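Local coordinates for protein 455aa long hypothetical phospho-sugar mutase (Sulfolobus tokodaii, PDB 2F7L) that interconverts glucosamine 6-phosphate and glucosamine 1-phosphate, and likewise the galactosamine phosphates, using magnesium, in the synthesis of UDP-N-acetylhexosamines, at residues S153-V156 with N157-S161; K120-E123 with I124-L127; A435-E438 with N439-N442. All blocks are in the same frame, centred on the assembly; numbering follows the deposited sequence.

Interaction 1 of 3, residues S153-V156 with N157-S161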
ATOM      1  N   SER A 153      13.227  15.133   4.084  1.00 30.81           N
ATOM      2  CA  SER A 153      14.668  15.058   3.848  1.00 31.71           C
ATOM      3  C   SER A 153      15.252  13.737   4.308  1.00 31.92           C
ATOM      4  O   SER A 153      16.027  13.133   3.565  1.00 33.25           O
ATOM      5  CB  SER A 153      15.429  16.202   4.541  1.00 32.41           C
ATOM      6  OG  SER A 153      15.762  15.891   5.894  1.00 34.41           O
ATOM      7  N   THR A 154      14.893  13.279   5.509  1.00 30.46           N
ATOM      8  CA  THR A 154      15.419  12.015   6.024  1.00 30.27           C
ATOM      9  C   THR A 154      14.990  10.850   5.131  1.00 30.97           C
ATOM     10  O   THR A 154      15.763   9.931   4.869  1.00 32.35           O
ATOM     11  CB  THR A 154      14.913  11.726   7.462  1.00 29.92           C
ATOM     12  OG1 THR A 154      15.270  12.808   8.320  1.00 30.82           O
ATOM     13  CG2 THR A 154      15.516  10.463   8.014  1.00 27.52           C
ATOM     14  N   TYR A 155      13.752  10.912   4.659  1.00 30.74           N
ATOM     15  CA  TYR A 155      13.164   9.883   3.815  1.00 30.24           C
ATOM     16  C   TYR A 155      13.889   9.748   2.487  1.00 30.89           C
ATOM     17  O   TYR A 155      14.339   8.660   2.126  1.00 30.67           O
ATOM     18  CB  TYR A 155      11.692  10.230   3.589  1.00 29.33           C
ATOM     19  CG  TYR A 155      10.880   9.290   2.733  1.00 27.75           C
ATOM     20  CD1 TYR A 155      10.629   7.982   3.134  1.00 28.27           C
ATOM     21  CD2 TYR A 155      10.289   9.745   1.554  1.00 27.43           C
ATOM     22  CE1 TYR A 155       9.796   7.144   2.381  1.00 28.16           C
ATOM     23  CE2 TYR A 155       9.466   8.941   0.793  1.00 27.12           C
ATOM     24  CZ  TYR A 155       9.211   7.635   1.208  1.00 28.73           C
ATOM     25  OH  TYR A 155       8.343   6.841   0.461  1.00 28.47           O
ATOM     26  N   VAL A 156      14.001  10.854   1.757  1.00 31.61           N
ATOM     27  CA  VAL A 156      14.663  10.823   0.460  1.00 32.42           C
ATOM     28  C   VAL A 156      16.061  10.231   0.525  1.00 33.58           C
ATOM     29  O   VAL A 156      16.386   9.311  -0.229  1.00 33.72           O
ATOM     30  CB  VAL A 156      14.752  12.212  -0.149  1.00 31.63           C
ATOM     31  CG1 VAL A 156      15.622  12.171  -1.393  1.00 30.42           C
ATOM     32  CG2 VAL A 156      13.345  12.710  -0.469  1.00 31.50           C
ATOM     33  N   ASN A 157      16.876  10.757   1.431  1.00 34.47           N
ATOM     34  CA  ASN A 157      18.239  10.281   1.600  1.00 35.69           C
ATOM     35  C   ASN A 157      18.241   8.799   1.912  1.00 35.81           C
ATOM     36  O   ASN A 157      19.062   8.038   1.396  1.00 35.52           O
ATOM     37  CB  ASN A 157      18.906  11.025   2.737  1.00 37.92           C
ATOM     38  CG  ASN A 157      18.883  12.529   2.536  1.00 40.46           C
ATOM     39  OD1 ASN A 157      18.791  13.285   3.512  1.00 42.58           O
ATOM     40  ND2 ASN A 157      18.983  12.979   1.275  1.00 39.97           N
ATOM     41  N   GLY A 158      17.323   8.397   2.779  1.00 35.62           N
ATOM     42  CA  GLY A 158      17.234   6.997   3.131  1.00 35.16           C
ATOM     43  C   GLY A 158      17.007   6.181   1.877  1.00 35.03           C
ATOM     44  O   GLY A 158      17.659   5.167   1.673  1.00 35.39           O
ATOM     45  N   ILE A 159      16.082   6.626   1.031  1.00 34.42           N
ATOM     46  CA  ILE A 159      15.780   5.909  -0.197  1.00 34.69           C
ATOM     47  C   ILE A 159      17.006   5.865  -1.113  1.00 34.88           C
ATOM     48  O   ILE A 159      17.396   4.789  -1.584  1.00 34.22           O
ATOM     49  CB  ILE A 159      14.617   6.584  -0.966  1.00 35.12           C
ATOM     50  CG1 ILE A 159      13.317   6.489  -0.153  1.00 34.59           C
ATOM     51  CG2 ILE A 159      14.479   5.958  -2.363  1.00 34.58           C
ATOM     52  CD1 ILE A 159      12.164   7.317  -0.730  1.00 32.21           C
ATOM     53  N   LEU A 160      17.604   7.037  -1.358  1.00 34.20           N
ATOM     54  CA  LEU A 160      18.781   7.148  -2.224  1.00 33.97           C
ATOM     55  C   LEU A 160      19.957   6.284  -1.782  1.00 34.38           C
ATOM     56  O   LEU A 160      20.773   5.860  -2.591  1.00 35.01           O
ATOM     57  CB  LEU A 160      19.231   8.605  -2.323  1.00 32.34           C
ATOM     58  CG  LEU A 160      18.213   9.511  -3.030  1.00 32.97           C
ATOM     59  CD1 LEU A 160      18.591  10.991  -2.845  1.00 31.21           C
ATOM     60  CD2 LEU A 160      18.107   9.118  -4.512  1.00 30.71           C
ATOM     61  N   SER A 161      20.029   5.998  -0.496  1.00 34.85           N
ATOM     62  CA  SER A 161      21.118   5.204   0.022  1.00 34.85           C
ATOM     63  C   SER A 161      21.092   3.743  -0.422  1.00 35.54           C
ATOM     64  O   SER A 161      21.971   2.969  -0.052  1.00 35.35           O
ATOM     65  CB  SER A 161      21.105   5.263   1.539  1.00 33.51           C
ATOM     66  OG  SER A 161      20.167   4.344   2.044  1.00 32.96           O
TER
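Tyr155 and Ile159, one turn apart on helix 151-160 of the second alpha/beta/alpha domain, meet face to methyl: Ile159 CD1 stands over one face of the phenol ring in a CH-pi contact, 3.6 Å from the ring centroid and only 17° off the ring normal. The methyl is displaced toward the CE2–CZ side, and its nearest ring carbon is Tyr155 CE2 at 3.5 Å. Two torsions bring the groups together. The Tyr155 ring lies opposite its own backbone N (chi1 180°), while Ile159 CG1 sits beside its N with the chain extended beyond, which carries CD1 back over the ring. Val156 and Leu160 form a second pair of another kind, lying side by side and pointing the same way, with Val156 CG1 3.5 Å from Leu160 CD1. Beneath both pairs run the helical bonds: Ile159 N to Tyr155 O at 2.9 Å and Leu160 N to Val156 O at 2.8 Å. Tyr155 lies between helix 76-86 of the first domain and helix 342-356 of the third, so the contact sits where domains meet; Val156, Ile159 and Leu160 all reach helix 188-194. The Tyr155 side chain is about 7 Å from that of Asp245, a probable magnesium ligand. Dispersion holds the two pairs, and the one polar side-chain atom among them, Tyr155 OH, has a weak hydrogen bond to Asp341.

Interaction 2 of 3, residues K120-E123 with I124-L127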
ATOM      1  N   LYS A 120      -3.289  -4.893  18.942  1.00 44.85           N
ATOM      2  CA  LYS A 120      -3.140  -3.546  19.468  1.00 44.02           C
ATOM      3  C   LYS A 120      -4.328  -2.666  19.079  1.00 43.74           C
ATOM      4  O   LYS A 120      -4.698  -1.761  19.833  1.00 43.95           O
ATOM      5  CB  LYS A 120      -1.818  -2.926  18.988  1.00 43.70           C
ATOM      6  CG  LYS A 120      -0.613  -3.710  19.467  1.00 44.08           C
ATOM      7  CD  LYS A 120       0.671  -2.934  19.369  1.00 45.49           C
ATOM      8  CE  LYS A 120       1.818  -3.669  20.076  1.00 46.28           C
ATOM      9  NZ  LYS A 120       3.070  -2.836  20.206  1.00 46.69           N
ATOM     10  N   GLU A 121      -4.927  -2.912  17.913  1.00 42.46           N
ATOM     11  CA  GLU A 121      -6.080  -2.112  17.520  1.00 41.46           C
ATOM     12  C   GLU A 121      -7.168  -2.353  18.552  1.00 40.71           C
ATOM     13  O   GLU A 121      -7.933  -1.448  18.905  1.00 41.04           O
ATOM     14  CB  GLU A 121      -6.596  -2.512  16.139  1.00 41.70           C
ATOM     15  CG  GLU A 121      -5.608  -2.309  15.013  1.00 43.02           C
ATOM     16  CD  GLU A 121      -6.198  -2.628  13.647  1.00 44.63           C
ATOM     17  OE1 GLU A 121      -7.092  -3.506  13.574  1.00 45.14           O
ATOM     18  OE2 GLU A 121      -5.757  -2.013  12.642  1.00 45.68           O
ATOM     19  N   ASN A 122      -7.217  -3.586  19.043  1.00 39.45           N
ATOM     20  CA  ASN A 122      -8.206  -3.982  20.030  1.00 38.26           C
ATOM     21  C   ASN A 122      -7.956  -3.284  21.350  1.00 37.87           C
ATOM     22  O   ASN A 122      -8.901  -2.882  22.032  1.00 37.86           O
ATOM     23  CB  ASN A 122      -8.170  -5.491  20.256  1.00 37.98           C
ATOM     24  CG  ASN A 122      -8.529  -6.290  19.017  1.00 37.85           C
ATOM     25  OD1 ASN A 122      -8.170  -7.454  18.925  1.00 38.34           O
ATOM     26  ND2 ASN A 122      -9.250  -5.681  18.067  1.00 37.73           N
ATOM     27  N   GLU A 123      -6.691  -3.158  21.734  1.00 36.79           N
ATOM     28  CA  GLU A 123      -6.401  -2.483  22.988  1.00 36.44           C
ATOM     29  C   GLU A 123      -6.929  -1.049  22.908  1.00 35.11           C
ATOM     30  O   GLU A 123      -7.626  -0.572  23.794  1.00 34.76           O
ATOM     31  CB  GLU A 123      -4.900  -2.496  23.262  1.00 37.50           C
ATOM     32  CG  GLU A 123      -4.367  -3.870  23.611  1.00 40.38           C
ATOM     33  CD  GLU A 123      -2.849  -3.916  23.731  1.00 41.71           C
ATOM     34  OE1 GLU A 123      -2.231  -2.871  24.039  1.00 43.01           O
ATOM     35  OE2 GLU A 123      -2.274  -5.008  23.531  1.00 42.94           O
ATOM     36  N   ILE A 124      -6.604  -0.373  21.820  1.00 34.08           N
ATOM     37  CA  ILE A 124      -7.048   0.993  21.612  1.00 32.89           C
ATOM     38  C   ILE A 124      -8.572   1.045  21.587  1.00 32.03           C
ATOM     39  O   ILE A 124      -9.182   1.917  22.203  1.00 29.93           O
ATOM     40  CB  ILE A 124      -6.472   1.550  20.278  1.00 32.47           C
ATOM     41  CG1 ILE A 124      -4.968   1.799  20.439  1.00 31.24           C
ATOM     42  CG2 ILE A 124      -7.244   2.799  19.847  1.00 31.86           C
ATOM     43  CD1 ILE A 124      -4.260   2.194  19.165  1.00 30.20           C
ATOM     44  N   GLU A 125      -9.170   0.103  20.863  1.00 32.59           N
ATOM     45  CA  GLU A 125     -10.618   0.010  20.743  1.00 33.25           C
ATOM     46  C   GLU A 125     -11.260  -0.130  22.138  1.00 32.60           C
ATOM     47  O   GLU A 125     -12.248   0.541  22.436  1.00 32.13           O
ATOM     48  CB  GLU A 125     -10.964  -1.180  19.859  1.00 34.80           C
ATOM     49  CG  GLU A 125     -11.993  -0.916  18.763  1.00 39.52           C
ATOM     50  CD  GLU A 125     -11.560  -1.492  17.394  1.00 42.12           C
ATOM     51  OE1 GLU A 125     -10.963  -2.600  17.370  1.00 42.66           O
ATOM     52  OE2 GLU A 125     -11.819  -0.843  16.344  1.00 42.89           O
ATOM     53  N   ASP A 126     -10.688  -0.984  22.990  1.00 32.17           N
ATOM     54  CA  ASP A 126     -11.210  -1.177  24.342  1.00 32.09           C
ATOM     55  C   ASP A 126     -11.114   0.137  25.109  1.00 31.13           C
ATOM     56  O   ASP A 126     -12.092   0.577  25.710  1.00 31.18           O
ATOM     57  CB  ASP A 126     -10.422  -2.251  25.104  1.00 34.39           C
ATOM     58  CG  ASP A 126     -10.958  -2.464  26.529  1.00 37.12           C
ATOM     59  OD1 ASP A 126     -12.139  -2.869  26.643  1.00 38.60           O
ATOM     60  OD2 ASP A 126     -10.226  -2.220  27.527  1.00 37.01           O
ATOM     61  N   LEU A 127      -9.922   0.741  25.103  1.00 29.58           N
ATOM     62  CA  LEU A 127      -9.677   2.023  25.764  1.00 27.67           C
ATOM     63  C   LEU A 127     -10.699   3.036  25.299  1.00 27.46           C
ATOM     64  O   LEU A 127     -11.331   3.713  26.102  1.00 27.75           O
ATOM     65  CB  LEU A 127      -8.276   2.530  25.443  1.00 25.58           C
ATOM     66  CG  LEU A 127      -7.210   1.626  26.050  1.00 24.16           C
ATOM     67  CD1 LEU A 127      -5.839   2.047  25.619  1.00 22.32           C
ATOM     68  CD2 LEU A 127      -7.344   1.676  27.558  1.00 23.95           C
TER
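Ile124 N donates to Lys120 O at 3.1 Å, one of four consecutive i to i+4 backbone bonds here in helix 118-130. The others join Glu125 N to Glu121 O at 2.8 Å, Asp126 N to Asn122 O at 2.8 Å and Leu127 N to Glu123 O at 3.0 Å. The packed part lies on the face carrying Ile124, the buried residue here. Its CG1 comes to 3.6 Å from Lys120 O, since chi1 (-72°) sets that branch beside the backbone N and leads it back along the preceding turn. The same side chain touches Leu26 and Phe33 of helix 20-34, and Ile116 in the loop before the helix. Phe33 also receives the side chains of Lys120 and Glu123.

The solvent side is looser, and Asn122 and Glu123 are its exposed residues. Asn122 ND2 lies 3.6 Å from Glu125 OE1, the amide and carboxylate planes 32° apart; the two groups are neighbours, with no bond assigned between them. Glu121 and Glu125 form a flank against the N-terminal segment: Glu121 packs on Phe5, and the Glu125 chain, bent at chi2, directs OE2 to the backbone N atoms of Leu4 and Phe5. Their like charges stand 5.5 Å apart (OE1 to OE1), which would probably disfavour closer approach. Asp126 turns instead to Arg132, forming a salt bridge through OD2. Ile124 buried against helix 20-34, with charged and amide side chains round much of the rest, is the pattern of an amphipathic surface helix, here in the first alpha/beta/alpha domain of a phosphohexose mutase.

Interaction 3 of 3, residues A435-E438 with N439-N442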
ATOM      1  N   ALA A 435      -5.793 -16.074 -17.007  1.00 45.18           N
ATOM      2  CA  ALA A 435      -5.041 -17.171 -17.616  1.00 45.47           C
ATOM      3  C   ALA A 435      -4.316 -16.676 -18.858  1.00 45.60           C
ATOM      4  O   ALA A 435      -4.627 -15.606 -19.374  1.00 44.83           O
ATOM      5  CB  ALA A 435      -5.986 -18.297 -17.983  1.00 45.44           C
ATOM      6  N   LYS A 436      -3.350 -17.455 -19.342  1.00 46.48           N
ATOM      7  CA  LYS A 436      -2.604 -17.079 -20.549  1.00 47.10           C
ATOM      8  C   LYS A 436      -3.490 -17.125 -21.780  1.00 48.03           C
ATOM      9  O   LYS A 436      -3.114 -16.649 -22.848  1.00 47.50           O
ATOM     10  CB  LYS A 436      -1.392 -17.982 -20.735  1.00 44.96           C
ATOM     11  CG  LYS A 436      -0.285 -17.616 -19.781  1.00 43.33           C
ATOM     12  CD  LYS A 436       0.931 -18.471 -19.971  1.00 41.76           C
ATOM     13  CE  LYS A 436       2.043 -17.963 -19.108  1.00 40.58           C
ATOM     14  NZ  LYS A 436       3.211 -18.843 -19.218  1.00 40.34           N
ATOM     15  N   ASP A 437      -4.682 -17.682 -21.588  1.00 49.97           N
ATOM     16  CA  ASP A 437      -5.700 -17.816 -22.619  1.00 52.19           C
ATOM     17  C   ASP A 437      -6.975 -17.101 -22.123  1.00 53.71           C
ATOM     18  O   ASP A 437      -7.740 -17.639 -21.308  1.00 53.07           O
ATOM     19  CB  ASP A 437      -5.964 -19.302 -22.851  1.00 52.94           C
ATOM     20  CG  ASP A 437      -6.972 -19.558 -23.952  1.00 53.96           C
ATOM     21  OD1 ASP A 437      -7.748 -18.619 -24.277  1.00 54.31           O
ATOM     22  OD2 ASP A 437      -6.995 -20.710 -24.469  1.00 54.13           O
ATOM     23  N   GLU A 438      -7.188 -15.886 -22.621  1.00 55.43           N
ATOM     24  CA  GLU A 438      -8.329 -15.056 -22.228  1.00 57.56           C
ATOM     25  C   GLU A 438      -9.679 -15.771 -22.129  1.00 57.40           C
ATOM     26  O   GLU A 438     -10.506 -15.441 -21.271  1.00 57.61           O
ATOM     27  CB  GLU A 438      -8.433 -13.875 -23.190  1.00 59.79           C
ATOM     28  CG  GLU A 438      -9.607 -12.940 -22.985  1.00 63.54           C
ATOM     29  CD  GLU A 438      -9.603 -11.823 -24.029  1.00 67.14           C
ATOM     30  OE1 GLU A 438      -8.815 -10.857 -23.868  1.00 68.45           O
ATOM     31  OE2 GLU A 438     -10.369 -11.917 -25.026  1.00 68.85           O
ATOM     32  N   ASN A 439      -9.897 -16.754 -22.990  1.00 57.23           N
ATOM     33  CA  ASN A 439     -11.155 -17.489 -23.001  1.00 57.12           C
ATOM     34  C   ASN A 439     -11.329 -18.495 -21.864  1.00 56.11           C
ATOM     35  O   ASN A 439     -12.448 -18.663 -21.355  1.00 55.54           O
ATOM     36  CB  ASN A 439     -11.322 -18.191 -24.349  1.00 58.84           C
ATOM     37  CG  ASN A 439     -11.276 -17.217 -25.512  1.00 60.32           C
ATOM     38  OD1 ASN A 439     -10.363 -16.391 -25.603  1.00 61.54           O
ATOM     39  ND2 ASN A 439     -12.255 -17.307 -26.406  1.00 60.64           N
ATOM     40  N   VAL A 440     -10.253 -19.176 -21.463  1.00 54.59           N
ATOM     41  CA  VAL A 440     -10.411 -20.129 -20.371  1.00 53.35           C
ATOM     42  C   VAL A 440     -10.647 -19.319 -19.100  1.00 53.09           C
ATOM     43  O   VAL A 440     -11.229 -19.816 -18.142  1.00 53.76           O
ATOM     44  CB  VAL A 440      -9.183 -21.096 -20.193  1.00 52.14           C
ATOM     45  CG1 VAL A 440      -8.318 -21.081 -21.420  1.00 50.98           C
ATOM     46  CG2 VAL A 440      -8.397 -20.759 -18.955  1.00 51.23           C
ATOM     47  N   ALA A 441     -10.220 -18.060 -19.110  1.00 51.94           N
ATOM     48  CA  ALA A 441     -10.407 -17.194 -17.957  1.00 51.09           C
ATOM     49  C   ALA A 441     -11.850 -16.708 -17.869  1.00 50.32           C
ATOM     50  O   ALA A 441     -12.486 -16.761 -16.814  1.00 50.18           O
ATOM     51  CB  ALA A 441      -9.469 -16.014 -18.042  1.00 51.76           C
ATOM     52  N   ASN A 442     -12.373 -16.223 -18.982  1.00 49.39           N
ATOM     53  CA  ASN A 442     -13.738 -15.749 -18.992  1.00 48.35           C
ATOM     54  C   ASN A 442     -14.663 -16.895 -18.608  1.00 46.77           C
ATOM     55  O   ASN A 442     -15.581 -16.752 -17.803  1.00 45.39           O
ATOM     56  CB  ASN A 442     -14.094 -15.243 -20.373  1.00 50.08           C
ATOM     57  CG  ASN A 442     -15.413 -14.542 -20.386  1.00 52.29           C
ATOM     58  OD1 ASN A 442     -15.551 -13.470 -19.791  1.00 53.63           O
ATOM     59  ND2 ASN A 442     -16.411 -15.140 -21.047  1.00 53.14           N
TER
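Asp437 and Asn439 make the polar contact that opens helix 438-452. Asp437 is the N-cap residue, and its OD1 accepts from Asn439 N at 3.1 Å, the donor approaching on the anti side and 34° out of the carboxylate plane. This reach follows from Asp437 CG lying opposite the backbone N (chi1 -178°), which swings the acid forward toward the amide of Asn439. A carboxylate there would probably also be favoured by the positive end of the helix dipole. Among the backbone bonds, Asp437 O receives two weak ones, from Val440 N at 2.9 Å and from Ala441 N at 3.3 Å, before the first regular turn is marked by Asn442 N to Glu438 O at 3.1 Å. The motif is a strand-to-helix turn: strand 428-435 of the antiparallel sheet in the TBP-like C-terminal domain ends at Ala435, and the chain reverses into the last helix. Apolar contacts close that turn. Val440 takes part through CG2, which meets Ala435 CB at 3.6 Å; the placement of its other methyl, CG1, close to the Asp437 side chain, is doubtful. A serine in place of Val440 would probably leave the Ala435 methyl without its hydrophobic mate and open a gap under the turn. Ala441 CB, 4.2 Å from Ala435 CB, points toward the preceding segment, and its side chain also touches Val373 of the neighbouring strand 371-378.

The three contacts follow one another along the chain, interaction 2 first, then interaction 1, then interaction 3, and each falls in a different family domain: the first and second alpha/beta/alpha domains and the TBP-like C-terminal domain. They share no helix, strand or sheet. The centres of interactions 1 and 2 are about 33 Å apart, while that of interaction 3 lies about 43 Å from interaction 1 and about 45 Å from interaction 2. Interactions 1 and 2 are turns within one helix each, and interaction 3 is a helix start. The side chains of interaction 1 also reach helices of the first and third domains, near the probable magnesium site; interactions 2 and 3 lie away from it.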